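Local coordinates for protein BtGH115A (Bacteroides thetaiotaomicron, PDB 5BY3) that hydrolyses 4-O-methyl-alpha-glucuronosyl linkages as a family GH115 glycosidase with specificity for decorated arabinogalactans, at residues Ala677-Phe682 against Gln756-Ala761; Phe709-Asp714 against Arg743-Pro748; Val644-Ala649 against Gln770-Glu775. All coordinates share one frame; numbering follows the deposited sequence.

Contact 1 (Ala677-Phe682 against Gln756-Ala761); sequences ALTFSF and QLVIKA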
loop_
_atom_site.group_PDB
_atom_site.type_symbol
_atom_site.label_atom_id
_atom_site.label_comp_id
_atom_site.label_asym_id
_atom_site.label_seq_id
_atom_site.Cartn_x
_atom_site.Cartn_y
_atom_site.Cartn_z
ATOM N N ALA A 677 16.596 15.992 22.363
ATOM C CA ALA A 677 15.706 15.787 23.500
ATOM C C ALA A 677 14.566 16.747 23.459
ATOM O O ALA A 677 14.716 17.869 22.991
ATOM C CB ALA A 677 16.443 15.956 24.822
ATOM N N LEU A 678 13.425 16.261 23.942
ATOM C CA LEU A 678 12.290 17.067 24.355
ATOM C C LEU A 678 12.211 17.179 25.889
ATOM O O LEU A 678 12.595 16.255 26.632
ATOM C CB LEU A 678 11.007 16.466 23.798
ATOM C CG LEU A 678 10.485 16.989 22.457
ATOM C CD1 LEU A 678 11.579 17.464 21.486
ATOM C CD2 LEU A 678 9.544 15.953 21.843
ATOM N N THR A 679 11.690 18.312 26.346
ATOM C CA THR A 679 11.706 18.696 27.747
ATOM C C THR A 679 10.259 19.116 28.086
ATOM O O THR A 679 9.715 20.040 27.475
ATOM C CB THR A 679 12.748 19.836 27.941
ATOM O OG1 THR A 679 14.068 19.380 27.569
ATOM C CG2 THR A 679 12.773 20.408 29.375
ATOM N N PHE A 680 9.615 18.392 29.003
ATOM C CA PHE A 680 8.222 18.687 29.411
ATOM C C PHE A 680 8.198 19.158 30.850
ATOM O O PHE A 680 8.952 18.648 31.678
ATOM C CB PHE A 680 7.315 17.460 29.289
ATOM C CG PHE A 680 7.180 16.955 27.897
ATOM C CD1 PHE A 680 8.109 16.066 27.373
ATOM C CD2 PHE A 680 6.145 17.388 27.098
ATOM C CE1 PHE A 680 8.005 15.619 26.074
ATOM C CE2 PHE A 680 6.027 16.935 25.800
ATOM C CZ PHE A 680 6.958 16.053 25.285
ATOM N N SER A 681 7.316 20.104 31.153
ATOM C CA SER A 681 7.274 20.665 32.494
ATOM C C SER A 681 5.875 20.664 33.113
ATOM O O SER A 681 4.833 20.777 32.421
ATOM C CB SER A 681 7.915 22.061 32.535
ATOM O OG SER A 681 7.121 22.995 31.822
ATOM N N PHE A 682 5.878 20.547 34.439
ATOM C CA PHE A 682 4.647 20.412 35.181
ATOM C C PHE A 682 4.869 20.818 36.624
ATOM O O PHE A 682 6.018 20.846 37.119
ATOM C CB PHE A 682 4.092 18.974 35.072
ATOM C CG PHE A 682 5.018 17.913 35.613
ATOM C CD1 PHE A 682 6.119 17.472 34.874
ATOM C CD2 PHE A 682 4.791 17.352 36.863
ATOM C CE1 PHE A 682 6.984 16.504 35.376
ATOM C CE2 PHE A 682 5.648 16.380 37.369
ATOM C CZ PHE A 682 6.745 15.953 36.621
ATOM N N GLN A 756 10.771 19.128 35.593
ATOM C CA GLN A 756 10.972 18.892 34.179
ATOM C C GLN A 756 11.298 17.420 33.852
ATOM O O GLN A 756 12.121 16.797 34.537
ATOM C CB GLN A 756 12.077 19.811 33.657
ATOM C CG GLN A 756 11.615 21.232 33.407
ATOM C CD GLN A 756 12.766 22.188 33.221
ATOM O OE1 GLN A 756 13.780 21.867 32.579
ATOM N NE2 GLN A 756 12.617 23.383 33.778
ATOM N N LEU A 757 10.665 16.894 32.797
ATOM C CA LEU A 757 10.893 15.538 32.309
ATOM C C LEU A 757 11.572 15.615 30.958
ATOM O O LEU A 757 10.997 16.150 30.011
ATOM C CB LEU A 757 9.561 14.781 32.161
ATOM C CG LEU A 757 9.685 13.280 31.807
ATOM C CD1 LEU A 757 9.932 12.427 33.046
ATOM C CD2 LEU A 757 8.449 12.798 31.074
ATOM N N VAL A 758 12.784 15.077 30.865
ATOM C CA VAL A 758 13.528 15.103 29.613
ATOM C C VAL A 758 13.555 13.712 28.941
ATOM O O VAL A 758 14.081 12.737 29.506
ATOM C CB VAL A 758 14.928 15.736 29.814
ATOM C CG1 VAL A 758 15.840 15.531 28.606
ATOM C CG2 VAL A 758 14.783 17.222 30.127
ATOM N N ILE A 759 12.949 13.649 27.749
ATOM C CA ILE A 759 12.996 12.479 26.824
ATOM C C ILE A 759 14.036 12.692 25.708
ATOM O O ILE A 759 13.864 13.559 24.842
ATOM C CB ILE A 759 11.586 12.156 26.231
ATOM C CG1 ILE A 759 10.614 11.755 27.348
ATOM C CG2 ILE A 759 11.665 11.041 25.199
ATOM C CD1 ILE A 759 9.173 12.144 27.109
ATOM N N LYS A 760 15.111 11.912 25.738
ATOM C CA LYS A 760 16.180 12.021 24.747
ATOM C C LYS A 760 16.237 10.801 23.811
ATOM O O LYS A 760 16.183 9.661 24.281
ATOM C CB LYS A 760 17.521 12.204 25.463
ATOM C CG LYS A 760 18.679 12.534 24.539
ATOM C CD LYS A 760 19.958 12.818 25.298
ATOM C CE LYS A 760 21.140 12.737 24.355
ATOM N NZ LYS A 760 22.330 13.475 24.870
ATOM N N ALA A 761 16.368 11.032 22.502
ATOM C CA ALA A 761 16.517 9.935 21.553
ATOM C C ALA A 761 17.962 9.475 21.460
ATOM O O ALA A 761 18.855 10.299 21.208
ATOM C CB ALA A 761 16.047 10.358 20.178
#
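Leu678 and Phe680 pair with Ile759 and Leu757 in a regular antiparallel beta contact, where strand 677-682 closes one side of a four-stranded sheet in the C-terminal domain and the strand of 756-761 is its inner neighbour. Four backbone hydrogen bonds join them, in two reciprocal pairs. Around Phe680 they are the straighter: Phe680 N reaches Leu757 O at 2.8 Å with an N-H...O angle of 173°, and Leu757 N returns to Phe680 O at 2.7 Å. The Leu678 and Ile759 pair is more bent. All four bonded carbonyls also receive a CA-H...O contact; Val758 CA, for example, lies 3.3 Å from Leu678 O. The other strand flank of 756-761 is held by 709-714, through the backbone of Ser712 and Thr710.

The two faces differ. Leu678, Phe680, Leu757 and Ile759 turn to the interior, toward Leu768 and Val771 of the facing sheet, where large apolar groups suit the burial. Here the CD1 methyl of Ile759 meets Phe680 CE1 obliquely at 3.8 Å. The opposite face carries Ala677, Thr679, Ser681, Gln756, Val758 and Lys760, small, polar or charged. Val758 sets CG1 anti to its own nitrogen (chi1 169°), which brings that methyl to 3.9 Å from Ala677 CB, while CG2 lies alongside Thr679, 3.4 Å from OG1. With an alanine at Val758 both branches go, and the Thr679 side chain would probably lose its apolar neighbour and Ala677 its methyl partner. Gln756 reaches across Thr679, its OE1 3.7 Å from Thr679 CG2.

The chemistry implies a division of labour: backbone bonds fix the register, apolar side chains seal the inward face, and the other face, mixed in character and partly open to solvent, can carry Thr679, Ser681, Gln756 and Lys760.

Contact 2 (Phe709-Asp714 against Arg743-Pro748); sequences FTVSLD and RKIVLP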
loop_
_atom_site.group_PDB
_atom_site.type_symbol
_atom_site.label_atom_id
_atom_site.label_comp_id
_atom_site.label_asym_id
_atom_site.label_seq_id
_atom_site.Cartn_x
_atom_site.Cartn_y
_atom_site.Cartn_z
ATOM N N PHE A 709 15.343 5.326 24.154
ATOM C CA PHE A 709 15.299 6.691 24.657
ATOM C C PHE A 709 15.740 6.743 26.115
ATOM O O PHE A 709 15.953 5.710 26.726
ATOM C CB PHE A 709 13.907 7.349 24.453
ATOM C CG PHE A 709 12.759 6.633 25.129
ATOM C CD1 PHE A 709 12.048 5.627 24.460
ATOM C CD2 PHE A 709 12.351 6.997 26.421
ATOM C CE1 PHE A 709 10.973 4.977 25.078
ATOM C CE2 PHE A 709 11.269 6.358 27.044
ATOM C CZ PHE A 709 10.577 5.346 26.370
ATOM N N THR A 710 15.929 7.945 26.653
ATOM C CA THR A 710 16.222 8.091 28.069
ATOM C C THR A 710 15.178 9.010 28.633
ATOM O O THR A 710 14.788 9.982 27.975
ATOM C CB THR A 710 17.631 8.653 28.362
ATOM O OG1 THR A 710 17.658 10.071 28.140
ATOM C CG2 THR A 710 18.716 7.952 27.537
ATOM N N VAL A 711 14.715 8.677 29.834
ATOM C CA VAL A 711 13.834 9.537 30.636
ATOM C C VAL A 711 14.590 10.099 31.841
ATOM O O VAL A 711 15.309 9.365 32.536
ATOM C CB VAL A 711 12.616 8.764 31.149
ATOM C CG1 VAL A 711 11.334 9.335 30.594
ATOM C CG2 VAL A 711 12.753 7.290 30.810
ATOM N N SER A 712 14.446 11.397 32.084
ATOM C CA SER A 712 15.074 12.007 33.267
ATOM C C SER A 712 14.180 13.053 33.897
ATOM O O SER A 712 13.867 14.079 33.272
ATOM C CB SER A 712 16.470 12.575 32.953
ATOM O OG SER A 712 17.085 13.100 34.121
ATOM N N LEU A 713 13.751 12.748 35.122
ATOM C CA LEU A 713 13.011 13.673 35.973
ATOM C C LEU A 713 13.980 14.514 36.823
ATOM O O LEU A 713 14.656 14.001 37.725
ATOM C CB LEU A 713 12.020 12.925 36.868
ATOM C CG LEU A 713 11.194 13.846 37.784
ATOM C CD1 LEU A 713 9.774 14.057 37.289
ATOM C CD2 LEU A 713 11.190 13.332 39.219
ATOM N N ASP A 714 14.026 15.810 36.514
ATOM C CA ASP A 714 14.788 16.820 37.263
ATOM C C ASP A 714 16.274 16.512 37.306
ATOM O O ASP A 714 16.868 16.432 38.381
ATOM C CB ASP A 714 14.178 17.014 38.664
ATOM C CG ASP A 714 12.725 17.437 38.594
ATOM O OD1 ASP A 714 12.374 18.061 37.565
ATOM O OD2 ASP A 714 11.944 17.146 39.534
ATOM N N ARG A 743 5.563 2.402 26.779
ATOM C CA ARG A 743 6.525 2.258 27.882
ATOM C C ARG A 743 6.078 3.057 29.095
ATOM O O ARG A 743 5.981 4.294 29.054
ATOM C CB ARG A 743 7.956 2.637 27.458
ATOM C CG ARG A 743 8.607 1.655 26.517
ATOM C CD ARG A 743 9.046 0.376 27.251
ATOM N NE ARG A 743 9.592 -0.630 26.311
ATOM C CZ ARG A 743 8.892 -1.615 25.728
ATOM N NH1 ARG A 743 7.598 -1.774 25.957
ATOM N NH2 ARG A 743 9.495 -2.433 24.875
ATOM N N LYS A 744 5.785 2.324 30.161
ATOM C CA LYS A 744 5.506 2.897 31.461
ATOM C C LYS A 744 6.752 2.884 32.333
ATOM O O LYS A 744 7.542 1.923 32.326
ATOM C CB LYS A 744 4.382 2.134 32.141
ATOM C CG LYS A 744 3.071 2.245 31.382
ATOM C CD LYS A 744 1.894 1.699 32.181
ATOM C CE LYS A 744 0.567 2.211 31.633
ATOM N NZ LYS A 744 0.319 1.733 30.253
ATOM N N ILE A 745 6.940 3.973 33.066
ATOM C CA ILE A 745 8.000 4.047 34.065
ATOM C C ILE A 745 7.507 4.745 35.329
ATOM O O ILE A 745 6.734 5.711 35.278
ATOM C CB ILE A 745 9.311 4.658 33.493
ATOM C CG1 ILE A 745 10.483 4.375 34.423
ATOM C CG2 ILE A 745 9.178 6.150 33.233
ATOM C CD1 ILE A 745 11.821 4.374 33.713
ATOM N N VAL A 746 7.941 4.218 36.463
ATOM C CA VAL A 746 7.689 4.838 37.757
ATOM C C VAL A 746 8.987 5.514 38.234
ATOM O O VAL A 746 10.086 4.902 38.222
ATOM C CB VAL A 746 7.075 3.824 38.759
ATOM C CG1 VAL A 746 7.272 4.249 40.212
ATOM C CG2 VAL A 746 5.590 3.621 38.451
ATOM N N LEU A 747 8.852 6.793 38.595
ATOM C CA LEU A 747 9.976 7.589 39.099
ATOM C C LEU A 747 9.635 8.267 40.422
ATOM O O LEU A 747 8.471 8.626 40.656
ATOM C CB LEU A 747 10.439 8.634 38.078
ATOM C CG LEU A 747 10.830 8.265 36.637
ATOM C CD1 LEU A 747 10.839 9.539 35.774
ATOM C CD2 LEU A 747 12.139 7.496 36.541
ATOM N N PRO A 748 10.647 8.431 41.303
ATOM C CA PRO A 748 10.421 9.216 42.521
ATOM C C PRO A 748 10.475 10.707 42.224
ATOM O O PRO A 748 11.391 11.143 41.528
ATOM C CB PRO A 748 11.601 8.818 43.411
ATOM C CG PRO A 748 12.689 8.384 42.466
ATOM C CD PRO A 748 11.994 7.808 41.269
#
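Leu713 and Leu747 bury more surface in this contact than any other residues of the two segments, and they meet branch against stem: the CD1 methyl of Leu747 rests 3.7 Å from Leu713 CB. Leu713 holds CG anti to its backbone nitrogen (chi1 -179°), and its branched end lies toward Pro748, the residue after Leu747; CD2 is 3.2 Å from Pro748 O, a tight approach made with chi2 off its usual value, at 103°. Leucine suits both positions, since a branched hydrocarbon can bridge the distance between two backbones that do not pair. Leu747 also touches Leu757, and Leu713 touches Phe682, so the pair belongs to a wider apolar cluster.

Val711, next in buried surface, points toward the partner strand and sets CG2 4.2 Å from Ile745 CD1. Its shorter side chain is matched by the longer isoleucine, and Ile759 and Ile721 pack around it.

These strands lie in different sheets. Their axes approach to 8.5 Å and run at 29° to one another, the aligned packing of a beta-sandwich, with alternate residues of each strand facing inward. Thus Val711 and Leu713 face Ile745 and Leu747, with Phe709 reaching in by its ring and Arg743 only by its stem, whereas Thr710 and Ser712 lie on the other face of their strand.

At the beginning of both segments an aromatic ring meets an arginine stem. Phe709 presents its rim, CZ lying 3.9 Å from Arg743 CB with that carbon near the ring plane. The aliphatic part of the arginine therefore does the packing. Its polar end turns away: NE bonds to Ala722 O and NH2 forms a salt bridge with Glu731, so the charge has its partners outside the apolar layer while the methylene groups stay in it.

Contact 3 (Val644-Ala649 against Gln770-Glu775); sequences VCQWNA and QVMLYE
Gln770 lies just before the pairing, its CA 3.6 Å from Trp647 O, while its amide oxygen is taken up by Gln740. Val771 follows as the hydrogen-bonded partner of Trp647: Trp647 N gives a nearly straight bond to Val771 O (3.0 Å, 167°), lying in the carbonyl plane, and Val771 N returns one to Trp647 O. The side chains of the pair meet on the inward face, where Val771 CG1 lies in the plane of the indole, 3.7 Å from CE3. Valine suits this place because its short side chain fits at the edge of a large ring.

Selenomethionine Met772 faces the other way, alongside Gln646. Its CE comes within 3.3 Å of Gln646 NE2, a contact that pairs a methyl with an amide.

Leu773 takes over the inward side. Its N makes a weak bond to Cys645 O, and its CD2 methyl wedges between Cys645 SG, at 3.6 Å, and the indole, 3.5 Å from Trp647 CH2. Cys645 itself lays CB over one face of that indole, offset toward its rim; Trp647 sets CG anti to its carbonyl carbon (chi1 -64°), which brings the ring over this neighbour, and it also stacks with Phe680. Val644 adds a methyl from across, CG2 3.5 Å from Leu773 CB.

Tyr774 points its CB away from 644-649, and its ring makes a cation-pi contact with Arg641. At Glu775 the CG1 methyl of Val644 only brushes OE1, at 3.2 Å, an oxygen already hydrogen-bonded to another part of the protein; OE2 is in a long, weak ion pair with Lys686.

Short strand 646-647 is thus added to strand 766-772 of the sheet that faces the one holding 677-682, its tryptophan buried between the two, an arrangement consistent with the galactose-binding-like beta-sandwich to which the C-terminal family belongs.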
loop_
_atom_site.group_PDB
_atom_site.type_symbol
_atom_site.label_atom_id
_atom_site.label_comp_id
_atom_site.label_asym_id
_atom_site.label_seq_id
_atom_site.Cartn_x
_atom_site.Cartn_y
_atom_site.Cartn_z
ATOM N N VAL A 644 -2.365 13.431 35.399
ATOM C CA VAL A 644 -2.072 14.825 35.805
ATOM C C VAL A 644 -1.619 15.695 34.629
ATOM O O VAL A 644 -2.058 16.837 34.492
ATOM C CB VAL A 644 -1.130 14.979 37.032
ATOM C CG1 VAL A 644 -1.903 14.769 38.321
ATOM C CG2 VAL A 644 0.081 14.061 36.957
ATOM N N CYS A 645 -0.756 15.156 33.778
ATOM C CA CYS A 645 -0.389 15.830 32.537
ATOM C C CYS A 645 -0.602 14.931 31.332
ATOM O O CYS A 645 -0.577 13.707 31.462
ATOM C CB CYS A 645 1.046 16.303 32.586
ATOM S SG CYS A 645 1.433 17.225 34.080
ATOM N N GLN A 646 -0.811 15.564 30.173
ATOM C CA GLN A 646 -1.002 14.891 28.903
ATOM C C GLN A 646 -0.497 15.799 27.777
ATOM O O GLN A 646 -1.018 16.903 27.574
ATOM C CB GLN A 646 -2.484 14.573 28.723
ATOM C CG GLN A 646 -2.832 13.661 27.566
ATOM C CD GLN A 646 -4.016 12.763 27.890
ATOM O OE1 GLN A 646 -4.773 13.011 28.848
ATOM N NE2 GLN A 646 -4.182 11.708 27.093
ATOM N N TRP A 647 0.502 15.306 27.043
ATOM C CA TRP A 647 1.250 16.084 26.051
ATOM C C TRP A 647 1.339 15.400 24.708
ATOM O O TRP A 647 1.255 14.166 24.631
ATOM C CB TRP A 647 2.676 16.313 26.532
ATOM C CG TRP A 647 2.764 17.137 27.779
ATOM C CD1 TRP A 647 2.269 18.403 27.962
ATOM C CD2 TRP A 647 3.401 16.770 29.016
ATOM N NE1 TRP A 647 2.540 18.828 29.230
ATOM C CE2 TRP A 647 3.240 17.853 29.899
ATOM C CE3 TRP A 647 4.093 15.635 29.459
ATOM C CZ2 TRP A 647 3.736 17.836 31.206
ATOM C CZ3 TRP A 647 4.592 15.618 30.770
ATOM C CH2 TRP A 647 4.409 16.715 31.619
ATOM N N ASN A 648 1.483 16.234 23.673
ATOM C CA ASN A 648 1.957 15.887 22.327
ATOM C C ASN A 648 3.379 16.420 22.215
ATOM O O ASN A 648 3.827 17.191 23.072
ATOM C CB ASN A 648 1.062 16.525 21.256
ATOM C CG ASN A 648 0.894 18.053 21.443
ATOM O OD1 ASN A 648 1.814 18.865 21.152
ATOM N ND2 ASN A 648 -0.294 18.453 21.928
ATOM N N ALA A 649 4.096 16.053 21.162
ATOM C CA ALA A 649 5.527 16.394 21.093
ATOM C C ALA A 649 5.886 17.896 21.080
ATOM O O ALA A 649 7.032 18.261 21.377
ATOM C CB ALA A 649 6.186 15.659 19.933
ATOM N N GLN A 770 2.512 10.198 22.284
ATOM C CA GLN A 770 1.886 10.777 23.482
ATOM C C GLN A 770 2.742 10.593 24.715
ATOM O O GLN A 770 3.619 9.738 24.742
ATOM C CB GLN A 770 0.522 10.172 23.735
ATOM C CG GLN A 770 -0.455 10.424 22.592
ATOM C CD GLN A 770 -1.756 9.649 22.723
ATOM O OE1 GLN A 770 -1.763 8.417 22.737
ATOM N NE2 GLN A 770 -2.858 10.365 22.831
ATOM N N VAL A 771 2.493 11.416 25.722
ATOM C CA VAL A 771 3.039 11.262 27.061
ATOM C C VAL A 771 1.887 11.549 28.044
ATOM O O VAL A 771 1.177 12.551 27.886
ATOM C CB VAL A 771 4.206 12.245 27.333
ATOM C CG1 VAL A 771 4.743 12.026 28.738
ATOM C CG2 VAL A 771 5.358 12.075 26.331
HETATM N N MSE A 772 1.689 10.667 29.033
HETATM C CA MSE A 772 0.770 10.935 30.159
HETATM C C MSE A 772 1.454 10.804 31.515
HETATM O O MSE A 772 2.519 10.192 31.631
HETATM C CB MSE A 772 -0.480 10.089 30.055
HETATM C CG MSE A 772 -1.306 10.466 28.827
HETATM SE SE MSE A 772 -0.815 9.297 27.323
HETATM C CE MSE A 772 -2.605 8.805 26.654
ATOM N N LEU A 773 0.853 11.382 32.555
ATOM C CA LEU A 773 1.539 11.475 33.861
ATOM C C LEU A 773 1.064 10.624 35.058
ATOM O O LEU A 773 1.886 9.920 35.611
ATOM C CB LEU A 773 1.997 12.904 34.209
ATOM C CG LEU A 773 3.534 13.111 34.221
ATOM C CD1 LEU A 773 4.341 12.510 33.075
ATOM C CD2 LEU A 773 3.890 14.582 34.353
ATOM N N TYR A 774 -0.198 10.687 35.482
ATOM C CA TYR A 774 -0.692 9.833 36.635
ATOM C C TYR A 774 0.087 9.865 37.981
ATOM O O TYR A 774 1.255 9.439 38.059
ATOM C CB TYR A 774 -0.923 8.346 36.230
ATOM C CG TYR A 774 -1.626 8.172 34.904
ATOM C CD1 TYR A 774 -3.007 8.427 34.763
ATOM C CD2 TYR A 774 -0.904 7.779 33.777
ATOM C CE1 TYR A 774 -3.642 8.288 33.523
ATOM C CE2 TYR A 774 -1.523 7.630 32.551
ATOM C CZ TYR A 774 -2.879 7.898 32.421
ATOM O OH TYR A 774 -3.435 7.727 31.182
ATOM N N GLU A 775 -0.594 10.306 39.042
ATOM C CA GLU A 775 -0.002 10.380 40.396
ATOM C C GLU A 775 0.582 9.063 40.958
ATOM O O GLU A 775 1.780 8.842 40.796
ATOM C CB GLU A 775 -0.921 11.124 41.379
ATOM C CG GLU A 775 -0.418 12.540 41.663
ATOM C CD GLU A 775 -1.503 13.605 41.787
ATOM O OE1 GLU A 775 -1.183 14.780 41.483
ATOM O OE2 GLU A 775 -2.646 13.296 42.202
#

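All three contacts belong to one beta-sandwich, and contact 2 nests inside contact 1 and contact 1 inside contact 3. Contacts 1 and 3 are pairings within a sheet, one in each of the two facing sheets, and both include backbone bonds, four in contact 1, three (one weak) in contact 3 beside extensive side-chain packing; contact 2 joins the sheets by side-chain packing without hydrogen bonds. Strand 709-713 borders 756-761, while contacts 2 and 3 both reach the other sheet. Each has a buried apolar side and a more exposed margin: Gln756 in contact 1, Pro748 and Arg743 in contact 2, Gln646 in contact 3. Phe680 against Trp647 and Phe682 against Leu713 and Cys645 tie them together.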